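PDB 5OQR: condensin complex subunit 3, which serves as a regulatory subunit of condensin, a complex required to convert interphase chromatin into condensed, mitotic-like chromosomes. Local coordinates for residues 412-415 / 416-420; 540-543 / 544-548. All blocks are in the same frame, centred on the assembly; numbering follows the deposited sequence.

Both contacts are local ones within an all-helical chain of HEAT repeats. Contact 1 comes first along the chain. It joins the loop after helix 399-412 to the first turn of helix 416-434. Its residues 412-418 fall in HEAT 6. Contact 2 follows later, within helix 537-554 of HEAT 8. The two centres are 29 Å apart, and the nearest atoms are about 19 Å apart, so the contacts do not touch. They share no helix, and both lie on the same side of the centre of the chain. One joins two helices through a turn; the other runs along a single helix. A HEAT solenoid needs both.

Contact 1. Residues 412-415 / 416-420; sequences LCSS and ENDFC
Cys-413 and Phe-419 meet where the chain leaves one helix and starts the next. Cys-413 is the first residue past the earlier helix to leave helical geometry, and its side chain is directed toward the new helix. Its CB lies 4.0 Å from Phe-419 CB. The SG is beside the backbone N of its own residue (chi1 -68°), which carries it alongside the backbone of Phe-419. There Cys-413 SG is 3.6 Å from Phe-419 CA and 3.9 Å from Phe-419 CB.

The side chain of Phe-419 can be followed outward. Its CB touches both the sulfur and the Ser-415 carbonyl, with Phe-419 CB 3.6 Å from Ser-415 O. CG stands anti to the backbone N (chi1 169°) and takes the ring away from the loop. Cys-413 SG therefore faces the ring edge, close to the ring plane. The edge atom Phe-419 CD2 is 4.2 Å from Cys-413 SG. The sulfur lies 5.5 Å from the centroid of the Phe-419 ring and 89° off the ring normal, a cysteine sulfur-aromatic contact. Beyond CD2 the ring leads away toward the flanking helices. The side chain packs on Ile-406, Leu-409 and Leu-469.

Ser-415 holds the N-cap position. Its carbonyl accepts the backbone hydrogen bond that closes the first helical turn, from Phe-419 N to Ser-415 O at 3.1 Å. The Asp-418 carboxylate lies near the hydroxyls of Ser-414 and Ser-415, with its exact placement doubtful. A negative charge here probably suits the positive end of the helix dipole. Glu-416 points the other way, and its OE2 is hydrogen-bonded to Thr-474 OG1.

The buried side of the turn lies between helix 399-412 and helix 457-471, with Phe-419 touching both. Helix 378-394 borders the loop through Arg-381, which Ser-414 touches.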
ATOM      1  N   LEU A 412       9.710  -7.705  35.070  1.00 44.77           N
ATOM      2  CA  LEU A 412       9.441  -8.023  36.468  1.00 49.62           C
ATOM      3  C   LEU A 412      10.588  -7.599  37.375  1.00 47.02           C
ATOM      4  O   LEU A 412      10.357  -7.170  38.511  1.00 59.24           O
ATOM      5  CB  LEU A 412       9.172  -9.519  36.624  1.00 47.64           C
ATOM      6  CG  LEU A 412       8.008 -10.065  35.800  1.00 42.04           C
ATOM      7  CD1 LEU A 412       7.848 -11.552  36.027  1.00 43.25           C
ATOM      8  CD2 LEU A 412       6.725  -9.341  36.132  1.00 58.13           C
ATOM      9  N   CYS A 413      11.824  -7.719  36.902  1.00 40.11           N
ATOM     10  CA  CYS A 413      12.964  -7.304  37.705  1.00 44.16           C
ATOM     11  C   CYS A 413      12.842  -5.831  38.079  1.00 52.66           C
ATOM     12  O   CYS A 413      12.262  -5.024  37.349  1.00 59.76           O
ATOM     13  CB  CYS A 413      14.265  -7.548  36.946  1.00 44.91           C
ATOM     14  SG  CYS A 413      14.650  -9.285  36.699  1.00 42.33           S
ATOM     15  N   SER A 414      13.399  -5.487  39.240  1.00 56.51           N
ATOM     16  CA  SER A 414      13.308  -4.120  39.738  1.00 63.93           C
ATOM     17  C   SER A 414      14.212  -3.161  38.975  1.00 59.12           C
ATOM     18  O   SER A 414      13.942  -1.955  38.964  1.00 57.31           O
ATOM     19  CB  SER A 414      13.654  -4.084  41.227  1.00 60.87           C
ATOM     20  OG  SER A 414      14.879  -4.748  41.481  1.00 72.34           O
ATOM     21  N   SER A 415      15.268  -3.660  38.341  1.00 53.10           N
ATOM     22  CA  SER A 415      16.199  -2.800  37.623  1.00 47.90           C
ATOM     23  C   SER A 415      16.988  -3.649  36.638  1.00 55.76           C
ATOM     24  O   SER A 415      16.926  -4.879  36.657  1.00 54.30           O
ATOM     25  CB  SER A 415      17.139  -2.074  38.588  1.00 49.35           C
ATOM     26  OG  SER A 415      17.947  -2.996  39.295  1.00 51.86           O
ATOM     27  N   GLU A 416      17.736  -2.966  35.768  1.00 49.89           N
ATOM     28  CA  GLU A 416      18.581  -3.671  34.811  1.00 48.96           C
ATOM     29  C   GLU A 416      19.631  -4.517  35.512  1.00 48.47           C
ATOM     30  O   GLU A 416      19.995  -5.588  35.015  1.00 48.38           O
ATOM     31  CB  GLU A 416      19.264  -2.678  33.870  1.00 60.79           C
ATOM     32  CG  GLU A 416      18.340  -2.026  32.862  1.00 51.28           C
ATOM     33  CD  GLU A 416      19.102  -1.273  31.790  1.00 62.14           C
ATOM     34  OE1 GLU A 416      20.349  -1.247  31.859  1.00 62.57           O
ATOM     35  OE2 GLU A 416      18.457  -0.711  30.880  1.00 69.11           O
ATOM     36  N   ASN A 417      20.131  -4.059  36.660  1.00 53.79           N
ATOM     37  CA  ASN A 417      21.190  -4.787  37.347  1.00 53.06           C
ATOM     38  C   ASN A 417      20.683  -6.129  37.861  1.00 45.89           C
ATOM     39  O   ASN A 417      21.329  -7.164  37.665  1.00 44.68           O
ATOM     40  CB  ASN A 417      21.747  -3.941  38.491  1.00 57.38           C
ATOM     41  CG  ASN A 417      23.108  -4.420  38.957  1.00 65.22           C
ATOM     42  OD1 ASN A 417      23.267  -4.864  40.094  1.00 78.30           O
ATOM     43  ND2 ASN A 417      24.096  -4.344  38.073  1.00 66.83           N
ATOM     44  N   ASP A 418      19.523  -6.133  38.519  1.00 46.58           N
ATOM     45  CA  ASP A 418      18.931  -7.393  38.953  1.00 55.22           C
ATOM     46  C   ASP A 418      18.615  -8.291  37.767  1.00 49.59           C
ATOM     47  O   ASP A 418      18.689  -9.520  37.880  1.00 45.75           O
ATOM     48  CB  ASP A 418      17.663  -7.130  39.764  1.00 60.17           C
ATOM     49  CG  ASP A 418      17.924  -6.287  40.995  1.00 75.58           C
ATOM     50  OD1 ASP A 418      16.986  -5.606  41.460  1.00 86.08           O
ATOM     51  OD2 ASP A 418      19.069  -6.299  41.494  1.00 79.88           O
ATOM     52  N   PHE A 419      18.263  -7.698  36.624  1.00 47.05           N
ATOM     53  CA  PHE A 419      17.964  -8.490  35.436  1.00 43.26           C
ATOM     54  C   PHE A 419      19.222  -9.140  34.878  1.00 39.75           C
ATOM     55  O   PHE A 419      19.192 -10.303  34.459  1.00 38.30           O
ATOM     56  CB  PHE A 419      17.295  -7.607  34.384  1.00 41.21           C
ATOM     57  CG  PHE A 419      17.180  -8.252  33.036  1.00 34.61           C
ATOM     58  CD1 PHE A 419      18.014  -7.871  32.000  1.00 35.35           C
ATOM     59  CD2 PHE A 419      16.241  -9.240  32.803  1.00 31.84           C
ATOM     60  CE1 PHE A 419      17.911  -8.460  30.760  1.00 35.75           C
ATOM     61  CE2 PHE A 419      16.133  -9.835  31.566  1.00 36.31           C
ATOM     62  CZ  PHE A 419      16.969  -9.445  30.541  1.00 39.00           C
ATOM     63  N   CYS A 420      20.337  -8.410  34.864  1.00 34.73           N
ATOM     64  CA  CYS A 420      21.597  -8.997  34.422  1.00 38.95           C
ATOM     65  C   CYS A 420      22.059 -10.076  35.391  1.00 43.47           C
ATOM     66  O   CYS A 420      22.437 -11.178  34.977  1.00 45.74           O
ATOM     67  CB  CYS A 420      22.664  -7.910  34.274  1.00 50.91           C
ATOM     68  SG  CYS A 420      22.381  -6.751  32.918  1.00 48.76           S
TER

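Contact 2. Residues 540-543 / 544-548; sequences KCTA and IRTLT
Arg-545 swings CG to the side of its backbone N (chi1 -60°) and then runs extended to NE, which lays the chain back over Cys-541. Thr-546 places OG1 on the same side of its own N (chi1 -54°), aimed at the carbonyl one turn earlier. Arg-545 CG passes 3.2 Å from Cys-541 O. That oxygen lies over one face of the guanidinium, so NH1 is poorly angled for a bond to it. Cys-541 O instead accepts from Arg-545 N at 3.2 Å. Arg-545 NH2 reaches 3.6 Å from Cys-541 CB.

Thr-542 O is gripped twice. Thr-546 OG1 donates to Thr-542 O at 2.6 Å. Thr-546 N donates to Thr-542 O at 3.0 Å, from the opposite face of the carbonyl plane. Thr-546 OG1 is also hydrogen-bonded to Ser-511. With an alanine in place of Arg-545 the long chain over Cys-541 is gone, which would probably uncover the Cys-541 carbonyl and open a gap beside an aromatic side chain of the other protein chain.

Other residues of helix 537-554 pack into the solenoid. Leu-547 packs on helices 518-534 and 563-574, while Ile-544 touches both and also helix 580-597.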
ATOM      1  N   LYS A 540      27.600 -10.343   5.573  1.00 44.43           N
ATOM      2  CA  LYS A 540      27.512  -8.976   5.075  1.00 34.68           C
ATOM      3  C   LYS A 540      26.334  -8.245   5.699  1.00 33.52           C
ATOM      4  O   LYS A 540      26.452  -7.078   6.087  1.00 31.37           O
ATOM      5  CB  LYS A 540      27.386  -8.979   3.554  1.00 34.52           C
ATOM      6  CG  LYS A 540      28.633  -9.419   2.818  1.00 39.94           C
ATOM      7  CD  LYS A 540      28.350  -9.567   1.334  1.00 44.74           C
ATOM      8  CE  LYS A 540      29.570 -10.038   0.571  1.00 48.24           C
ATOM      9  NZ  LYS A 540      30.545  -8.939   0.343  1.00 59.76           N
ATOM     10  N   CYS A 541      25.184  -8.914   5.801  1.00 32.46           N
ATOM     11  CA  CYS A 541      24.021  -8.291   6.423  1.00 36.57           C
ATOM     12  C   CYS A 541      24.267  -8.003   7.897  1.00 33.46           C
ATOM     13  O   CYS A 541      23.754  -7.015   8.430  1.00 39.05           O
ATOM     14  CB  CYS A 541      22.793  -9.181   6.255  1.00 34.32           C
ATOM     15  SG  CYS A 541      22.278  -9.423   4.549  1.00 44.83           S
ATOM     16  N   THR A 542      25.047  -8.847   8.572  1.00 32.51           N
ATOM     17  CA  THR A 542      25.370  -8.589   9.971  1.00 35.64           C
ATOM     18  C   THR A 542      26.262  -7.364  10.101  1.00 30.01           C
ATOM     19  O   THR A 542      26.119  -6.581  11.046  1.00 29.15           O
ATOM     20  CB  THR A 542      26.041  -9.819  10.590  1.00 33.79           C
ATOM     21  OG1 THR A 542      25.102 -10.897  10.644  1.00 30.68           O
ATOM     22  CG2 THR A 542      26.538  -9.530  12.004  1.00 30.43           C
ATOM     23  N   ALA A 543      27.186  -7.182   9.159  1.00 31.89           N
ATOM     24  CA  ALA A 543      28.062  -6.017   9.189  1.00 30.39           C
ATOM     25  C   ALA A 543      27.273  -4.731   8.979  1.00 28.79           C
ATOM     26  O   ALA A 543      27.459  -3.754   9.710  1.00 27.94           O
ATOM     27  CB  ALA A 543      29.153  -6.160   8.130  1.00 32.46           C
ATOM     28  N   ILE A 544      26.384  -4.715   7.982  1.00 28.42           N
ATOM     29  CA  ILE A 544      25.620  -3.505   7.680  1.00 25.83           C
ATOM     30  C   ILE A 544      24.796  -3.080   8.889  1.00 27.19           C
ATOM     31  O   ILE A 544      24.777  -1.902   9.265  1.00 30.77           O
ATOM     32  CB  ILE A 544      24.726  -3.725   6.445  1.00 29.62           C
ATOM     33  CG1 ILE A 544      25.564  -4.074   5.210  1.00 31.85           C
ATOM     34  CG2 ILE A 544      23.870  -2.490   6.166  1.00 26.47           C
ATOM     35  CD1 ILE A 544      26.479  -2.970   4.726  1.00 40.61           C
ATOM     36  N   ARG A 545      24.087  -4.026   9.505  1.00 27.32           N
ATOM     37  CA  ARG A 545      23.265  -3.686  10.662  1.00 30.83           C
ATOM     38  C   ARG A 545      24.123  -3.210  11.824  1.00 32.52           C
ATOM     39  O   ARG A 545      23.776  -2.242  12.509  1.00 32.46           O
ATOM     40  CB  ARG A 545      22.423  -4.889  11.089  1.00 33.57           C
ATOM     41  CG  ARG A 545      21.458  -5.405  10.038  1.00 34.34           C
ATOM     42  CD  ARG A 545      20.506  -6.432  10.635  1.00 37.25           C
ATOM     43  NE  ARG A 545      19.904  -7.287   9.618  1.00 35.98           N
ATOM     44  CZ  ARG A 545      20.398  -8.455   9.226  1.00 38.65           C
ATOM     45  NH1 ARG A 545      21.514  -8.930   9.760  1.00 38.15           N
ATOM     46  NH2 ARG A 545      19.772  -9.155   8.291  1.00 45.97           N
ATOM     47  N   THR A 546      25.246  -3.884  12.066  1.00 30.38           N
ATOM     48  CA  THR A 546      26.092  -3.536  13.202  1.00 32.17           C
ATOM     49  C   THR A 546      26.692  -2.148  13.035  1.00 29.83           C
ATOM     50  O   THR A 546      26.563  -1.294  13.918  1.00 28.58           O
ATOM     51  CB  THR A 546      27.195  -4.581  13.364  1.00 33.71           C
ATOM     52  OG1 THR A 546      26.608  -5.882  13.453  1.00 29.36           O
ATOM     53  CG2 THR A 546      28.014  -4.307  14.612  1.00 37.33           C
ATOM     54  N   LEU A 547      27.356  -1.907  11.904  1.00 31.88           N
ATOM     55  CA  LEU A 547      27.994  -0.614  11.678  1.00 27.32           C
ATOM     56  C   LEU A 547      26.964   0.508  11.639  1.00 27.44           C
ATOM     57  O   LEU A 547      27.211   1.603  12.157  1.00 29.88           O
ATOM     58  CB  LEU A 547      28.807  -0.662  10.387  1.00 26.98           C
ATOM     59  CG  LEU A 547      30.069  -1.524  10.497  1.00 22.42           C
ATOM     60  CD1 LEU A 547      30.501  -2.045   9.143  1.00 27.13           C
ATOM     61  CD2 LEU A 547      31.187  -0.734  11.136  1.00 25.28           C
ATOM     62  N   THR A 548      25.798   0.253  11.047  1.00 20.41           N
ATOM     63  CA  THR A 548      24.757   1.273  11.014  1.00 24.66           C
ATOM     64  C   THR A 548      24.262   1.596  12.416  1.00 31.74           C
ATOM     65  O   THR A 548      24.050   2.766  12.754  1.00 38.82           O
ATOM     66  CB  THR A 548      23.593   0.820  10.129  1.00 27.53           C
ATOM     67  OG1 THR A 548      24.065   0.579   8.800  1.00 25.00           O
ATOM     68  CG2 THR A 548      22.508   1.885  10.072  1.00 24.79           C
TER